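Local coordinates for protein 2-dehydropantoate 2-reductase (PDB 3HN2) that probably catalyses the NADPH-dependent reduction of ketopantoate to pantoic acid, a step in the biosynthesis of pantothenate, at residues A118-C129 and L141-L152. Residues are numbered along the deposited sequence; the frame is centred on the assembly and turned at random.
Sequences AERIIGGVAFLC and LGAGRIILGEFL
C129 meets L141 and G142 at one end of the antiparallel pairing of strands 121-129 and 142-150. It is gripped through its backbone: C129 N donates to G142 O (3.3 Å), and C129 O accepts L141 N (2.9 Å). L141 and G142 both face the single residue C129, which makes a classic beta bulge; L141 CB packs alongside C129 CB. A G1 bulge follows, with G144 and R145 both facing F127: F127 N reaches R145 O almost straight (168°), whereas G144 N reaches F127 O on a more bent bond (132°). A143 CB sits against F127 O (3.4 Å) and lies at the edge of the F127 ring, 4.4 Å from CD2. Beyond the bulges V125 and I147 form a hydrogen-bonded pair, their side chains side by side, V125 CG1 3.7 Å from I147 CB. At the far end F151 N binds I121 O, and F151 CG, anti to the backbone N (chi1 179°), carries the ring edge to A118 CB (CD2 3.9 Å away). Strand 98-101 flanks 121-129 and strand 173-175 flanks 142-150 in the Rossmann-type sheet; helix 14-23 packs against A126, L128 and I146, helix 108-115 against I121 and F151, while W189 meets the F127 ring edge-to-face.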
ATOM      1  N   ALA A 118      -7.672 -13.745  32.426  1.00 63.15           N
ATOM      2  CA  ALA A 118      -6.854 -13.974  31.233  1.00 58.00           C
ATOM      3  C   ALA A 118      -7.505 -14.884  30.187  1.00 59.78           C
ATOM      4  O   ALA A 118      -7.206 -14.775  29.001  1.00 65.76           O
ATOM      5  CB  ALA A 118      -5.478 -14.496  31.624  1.00 54.91           C
ATOM      6  N   GLU A 119      -8.402 -15.766  30.623  1.00 61.48           N
ATOM      7  CA  GLU A 119      -9.108 -16.656  29.700  1.00 62.13           C
ATOM      8  C   GLU A 119     -10.328 -15.999  29.039  1.00 62.90           C
ATOM      9  O   GLU A 119     -11.071 -16.660  28.310  1.00 58.62           O
ATOM     10  CB  GLU A 119      -9.486 -17.985  30.376  1.00 61.65           C
ATOM     11  CG  GLU A 119     -10.479 -17.887  31.529  1.00 72.86           C
ATOM     12  CD  GLU A 119      -9.806 -17.632  32.864  1.00 81.73           C
ATOM     13  OE1 GLU A 119      -9.329 -16.499  33.092  1.00 77.57           O
ATOM     14  OE2 GLU A 119      -9.761 -18.565  33.691  1.00 90.66           O
ATOM     15  N   ARG A 120     -10.524 -14.706  29.294  1.00 64.15           N
ATOM     16  CA  ARG A 120     -11.584 -13.925  28.651  1.00 62.24           C
ATOM     17  C   ARG A 120     -11.028 -13.069  27.513  1.00 61.38           C
ATOM     18  O   ARG A 120     -11.783 -12.590  26.669  1.00 65.99           O
ATOM     19  CB  ARG A 120     -12.289 -13.002  29.658  1.00 60.32           C
ATOM     20  CG  ARG A 120     -12.514 -13.582  31.051  1.00 65.64           C
ATOM     21  CD  ARG A 120     -13.235 -12.586  31.952  1.00 65.79           C
ATOM     22  NE  ARG A 120     -14.678 -12.820  31.973  1.00 63.92           N
ATOM     23  CZ  ARG A 120     -15.349 -13.315  33.011  1.00 65.69           C
ATOM     24  NH1 ARG A 120     -16.657 -13.496  32.925  1.00 63.32           N
ATOM     25  NH2 ARG A 120     -14.723 -13.623  34.141  1.00 52.05           N
ATOM     26  N   ILE A 121      -9.711 -12.888  27.486  1.00 60.86           N
ATOM     27  CA  ILE A 121      -9.096 -11.840  26.666  1.00 56.35           C
ATOM     28  C   ILE A 121      -8.720 -12.312  25.266  1.00 55.57           C
ATOM     29  O   ILE A 121      -8.056 -13.334  25.097  1.00 60.96           O
ATOM     30  CB  ILE A 121      -7.883 -11.184  27.397  1.00 56.94           C
ATOM     31  CG1 ILE A 121      -8.274 -10.746  28.815  1.00 62.44           C
ATOM     32  CG2 ILE A 121      -7.312  -9.999  26.615  1.00 52.15           C
ATOM     33  CD1 ILE A 121      -9.507  -9.834  28.921  1.00 57.52           C
ATOM     34  N   ILE A 122      -9.165 -11.556  24.268  1.00 51.96           N
ATOM     35  CA  ILE A 122      -8.813 -11.801  22.875  1.00 48.18           C
ATOM     36  C   ILE A 122      -8.166 -10.535  22.289  1.00 43.73           C
ATOM     37  O   ILE A 122      -8.701  -9.428  22.389  1.00 43.11           O
ATOM     38  CB  ILE A 122     -10.035 -12.279  22.027  1.00 40.94           C
ATOM     39  CG1 ILE A 122     -10.518 -13.656  22.479  1.00 53.68           C
ATOM     40  CG2 ILE A 122      -9.685 -12.386  20.548  1.00 63.89           C
ATOM     41  CD1 ILE A 122     -11.707 -13.636  23.412  1.00 58.94           C
ATOM     42  N   GLY A 123      -6.993 -10.707  21.703  1.00 27.07           N
ATOM     43  CA  GLY A 123      -6.303  -9.601  21.080  1.00 42.61           C
ATOM     44  C   GLY A 123      -6.557  -9.570  19.591  1.00 38.77           C
ATOM     45  O   GLY A 123      -6.427 -10.588  18.900  1.00 29.61           O
ATOM     46  N   GLY A 124      -6.934  -8.397  19.105  1.00 39.98           N
ATOM     47  CA  GLY A 124      -7.096  -8.176  17.678  1.00 48.60           C
ATOM     48  C   GLY A 124      -6.186  -7.060  17.213  1.00 44.00           C
ATOM     49  O   GLY A 124      -6.381  -5.900  17.584  1.00 41.31           O
ATOM     50  N   VAL A 125      -5.165  -7.406  16.435  1.00 49.43           N
ATOM     51  CA  VAL A 125      -4.380  -6.379  15.740  1.00 39.92           C
ATOM     52  C   VAL A 125      -5.127  -6.027  14.463  1.00 42.49           C
ATOM     53  O   VAL A 125      -5.273  -6.855  13.562  1.00 51.87           O
ATOM     54  CB  VAL A 125      -2.872  -6.758  15.524  1.00 27.82           C
ATOM     55  CG1 VAL A 125      -2.697  -8.222  15.279  1.00 45.89           C
ATOM     56  CG2 VAL A 125      -2.231  -5.938  14.395  1.00 44.70           C
ATOM     57  N   ALA A 126      -5.654  -4.807  14.434  1.00 47.37           N
ATOM     58  CA  ALA A 126      -6.423  -4.301  13.305  1.00 46.62           C
ATOM     59  C   ALA A 126      -5.593  -3.306  12.513  1.00 45.82           C
ATOM     60  O   ALA A 126      -4.790  -2.570  13.084  1.00 48.73           O
ATOM     61  CB  ALA A 126      -7.692  -3.642  13.801  1.00 46.42           C
ATOM     62  N   PHE A 127      -5.774  -3.291  11.199  1.00 50.73           N
ATOM     63  CA  PHE A 127      -5.115  -2.291  10.365  1.00 56.95           C
ATOM     64  C   PHE A 127      -6.139  -1.563   9.508  1.00 57.36           C
ATOM     65  O   PHE A 127      -6.702  -2.136   8.576  1.00 55.98           O
ATOM     66  CB  PHE A 127      -4.015  -2.912   9.500  1.00 61.38           C
ATOM     67  CG  PHE A 127      -2.975  -1.923   9.054  1.00 79.83           C
ATOM     68  CD1 PHE A 127      -1.853  -1.673   9.844  1.00 90.98           C
ATOM     69  CD2 PHE A 127      -3.117  -1.231   7.853  1.00 80.03           C
ATOM     70  CE1 PHE A 127      -0.885  -0.751   9.443  1.00 88.83           C
ATOM     71  CE2 PHE A 127      -2.158  -0.310   7.447  1.00 81.76           C
ATOM     72  CZ  PHE A 127      -1.039  -0.070   8.242  1.00 79.65           C
ATOM     73  N   LEU A 128      -6.356  -0.291   9.830  1.00 57.43           N
ATOM     74  CA  LEU A 128      -7.458   0.481   9.275  1.00 54.04           C
ATOM     75  C   LEU A 128      -7.024   1.914   8.999  1.00 50.63           C
ATOM     76  O   LEU A 128      -6.337   2.525   9.817  1.00 45.75           O
ATOM     77  CB  LEU A 128      -8.597   0.504  10.294  1.00 51.53           C
ATOM     78  CG  LEU A 128     -10.065   0.305   9.917  1.00 55.11           C
ATOM     79  CD1 LEU A 128     -10.883   0.419  11.184  1.00 51.98           C
ATOM     80  CD2 LEU A 128     -10.569   1.294   8.885  1.00 55.22           C
ATOM     81  N   CYS A 129      -7.433   2.444   7.848  1.00 56.50           N
ATOM     82  CA  CYS A 129      -7.279   3.869   7.542  1.00 64.34           C
ATOM     83  C   CYS A 129      -8.629   4.552   7.735  1.00 67.39           C
ATOM     84  O   CYS A 129      -9.546   4.359   6.933  1.00 65.91           O
ATOM     85  CB  CYS A 129      -6.794   4.085   6.106  1.00 62.74           C
ATOM     86  SG  CYS A 129      -5.316   3.174   5.637  1.00 66.72           S
ATOM     87  N   LEU A 141     -11.284   4.897   4.729  1.00 55.84           N
ATOM     88  CA  LEU A 141     -10.480   5.271   3.562  1.00 61.82           C
ATOM     89  C   LEU A 141      -9.725   4.102   2.933  1.00 58.28           C
ATOM     90  O   LEU A 141      -9.265   4.201   1.792  1.00 61.47           O
ATOM     91  CB  LEU A 141      -9.505   6.405   3.915  1.00 60.77           C
ATOM     92  CG  LEU A 141     -10.026   7.632   4.677  1.00 67.08           C
ATOM     93  CD1 LEU A 141      -8.886   8.613   4.933  1.00 66.36           C
ATOM     94  CD2 LEU A 141     -11.190   8.320   3.955  1.00 58.09           C
ATOM     95  N   GLY A 142      -9.596   3.007   3.679  1.00 51.59           N
ATOM     96  CA  GLY A 142      -8.883   1.825   3.200  1.00 51.58           C
ATOM     97  C   GLY A 142      -8.736   0.715   4.223  1.00 52.07           C
ATOM     98  O   GLY A 142      -8.979   0.921   5.414  1.00 49.14           O
ATOM     99  N   ALA A 143      -8.342  -0.460   3.730  1.00 50.98           N
ATOM    100  CA  ALA A 143      -8.030  -1.645   4.539  1.00 44.12           C
ATOM    101  C   ALA A 143      -9.154  -2.049   5.500  1.00 44.23           C
ATOM    102  O   ALA A 143     -10.330  -1.936   5.155  1.00 46.76           O
ATOM    103  CB  ALA A 143      -6.687  -1.466   5.265  1.00 35.68           C
ATOM    104  N   GLY A 144      -8.799  -2.519   6.693  1.00 43.28           N
ATOM    105  CA  GLY A 144      -9.787  -2.875   7.703  1.00 44.35           C
ATOM    106  C   GLY A 144      -9.604  -4.281   8.230  1.00 49.26           C
ATOM    107  O   GLY A 144     -10.367  -4.728   9.086  1.00 49.58           O
ATOM    108  N   ARG A 145      -8.590  -4.974   7.717  1.00 52.11           N
ATOM    109  CA  ARG A 145      -8.318  -6.362   8.090  1.00 48.09           C
ATOM    110  C   ARG A 145      -7.878  -6.516   9.549  1.00 46.50           C
ATOM    111  O   ARG A 145      -7.328  -5.587  10.139  1.00 46.91           O
ATOM    112  CB  ARG A 145      -7.308  -6.998   7.127  1.00 49.78           C
ATOM    113  CG  ARG A 145      -5.913  -6.424   7.179  1.00 64.96           C
ATOM    114  CD  ARG A 145      -4.958  -7.263   6.345  1.00 82.32           C
ATOM    115  NE  ARG A 145      -3.564  -6.950   6.645  1.00101.24           N
ATOM    116  CZ  ARG A 145      -2.845  -7.542   7.598  1.00104.48           C
ATOM    117  NH1 ARG A 145      -3.380  -8.490   8.356  1.00102.95           N
ATOM    118  NH2 ARG A 145      -1.585  -7.183   7.794  1.00113.44           N
ATOM    119  N   ILE A 146      -8.164  -7.680  10.134  1.00 44.64           N
ATOM    120  CA  ILE A 146      -7.893  -7.938  11.551  1.00 31.00           C
ATOM    121  C   ILE A 146      -7.208  -9.299  11.721  1.00 33.43           C
ATOM    122  O   ILE A 146      -7.596 -10.274  11.075  1.00 38.37           O
ATOM    123  CB  ILE A 146      -9.208  -7.912  12.406  1.00 46.69           C
ATOM    124  CG1 ILE A 146      -9.967  -6.591  12.253  1.00 36.16           C
ATOM    125  CG2 ILE A 146      -8.923  -8.161  13.902  1.00 46.07           C
ATOM    126  CD1 ILE A 146     -11.291  -6.549  13.014  1.00 43.19           C
ATOM    127  N   ILE A 147      -6.195  -9.367  12.583  1.00 31.39           N
ATOM    128  CA  ILE A 147      -5.612 -10.647  12.988  1.00 33.55           C
ATOM    129  C   ILE A 147      -5.997 -10.938  14.452  1.00 39.46           C
ATOM    130  O   ILE A 147      -5.684 -10.151  15.351  1.00 36.52           O
ATOM    131  CB  ILE A 147      -4.072 -10.679  12.814  1.00 31.85           C
ATOM    132  CG1 ILE A 147      -3.647 -10.084  11.463  1.00 39.80           C
ATOM    133  CG2 ILE A 147      -3.538 -12.109  12.954  1.00 26.27           C
ATOM    134  CD1 ILE A 147      -2.145  -9.877  11.335  1.00 28.78           C
ATOM    135  N   LEU A 148      -6.672 -12.067  14.677  1.00 38.09           N
ATOM    136  CA  LEU A 148      -7.213 -12.427  16.004  1.00 32.21           C
ATOM    137  C   LEU A 148      -6.364 -13.449  16.758  1.00 30.21           C
ATOM    138  O   LEU A 148      -6.114 -14.549  16.266  1.00 37.73           O
ATOM    139  CB  LEU A 148      -8.644 -12.965  15.879  1.00 23.43           C
ATOM    140  CG  LEU A 148      -9.765 -11.997  15.490  1.00 14.65           C
ATOM    141  CD1 LEU A 148     -11.099 -12.678  15.465  1.00 33.33           C
ATOM    142  CD2 LEU A 148      -9.798 -10.774  16.395  1.00 11.17           C
ATOM    143  N   GLY A 149      -5.925 -13.075  17.954  1.00 24.70           N
ATOM    144  CA  GLY A 149      -5.208 -13.999  18.830  1.00 37.22           C
ATOM    145  C   GLY A 149      -5.817 -14.075  20.225  1.00 34.73           C
ATOM    146  O   GLY A 149      -6.422 -13.120  20.710  1.00 33.10           O
ATOM    147  N   GLU A 150      -5.664 -15.211  20.882  1.00 37.21           N
ATOM    148  CA  GLU A 150      -6.068 -15.286  22.281  1.00 49.04           C
ATOM    149  C   GLU A 150      -4.875 -15.019  23.182  1.00 47.29           C
ATOM    150  O   GLU A 150      -3.772 -15.518  22.929  1.00 51.04           O
ATOM    151  CB  GLU A 150      -6.738 -16.618  22.611  1.00 39.23           C
ATOM    152  CG  GLU A 150      -6.017 -17.851  22.121  1.00 67.40           C
ATOM    153  CD  GLU A 150      -6.716 -19.136  22.518  1.00 76.41           C
ATOM    154  OE1 GLU A 150      -6.239 -20.201  22.083  1.00 96.52           O
ATOM    155  OE2 GLU A 150      -7.727 -19.091  23.260  1.00 91.35           O
ATOM    156  N   PHE A 151      -5.091 -14.198  24.207  1.00 43.14           N
ATOM    157  CA  PHE A 151      -4.054 -13.913  25.187  1.00 44.25           C
ATOM    158  C   PHE A 151      -3.592 -15.192  25.903  1.00 49.53           C
ATOM    159  O   PHE A 151      -2.416 -15.541  25.848  1.00 49.49           O
ATOM    160  CB  PHE A 151      -4.519 -12.856  26.189  1.00 41.02           C
ATOM    161  CG  PHE A 151      -3.496 -12.538  27.240  1.00 51.24           C
ATOM    162  CD1 PHE A 151      -2.332 -11.841  26.905  1.00 23.60           C
ATOM    163  CD2 PHE A 151      -3.683 -12.943  28.565  1.00 44.17           C
ATOM    164  CE1 PHE A 151      -1.376 -11.550  27.865  1.00 42.86           C
ATOM    165  CE2 PHE A 151      -2.729 -12.655  29.537  1.00 38.88           C
ATOM    166  CZ  PHE A 151      -1.573 -11.953  29.189  1.00 49.38           C
ATOM    167  N   LEU A 152      -4.519 -15.887  26.555  1.00 56.29           N
ATOM    168  CA  LEU A 152      -4.224 -17.201  27.109  1.00 69.71           C
ATOM    169  C   LEU A 152      -4.560 -18.236  26.035  1.00 79.96           C
ATOM    170  O   LEU A 152      -5.697 -18.289  25.562  1.00 83.07           O
ATOM    171  CB  LEU A 152      -5.016 -17.441  28.397  1.00 71.55           C
ATOM    172  CG  LEU A 152      -4.307 -18.057  29.617  1.00 76.13           C
ATOM    173  CD1 LEU A 152      -4.324 -19.585  29.575  1.00 75.41           C
ATOM    174  CD2 LEU A 152      -2.882 -17.516  29.806  1.00 69.99           C
TER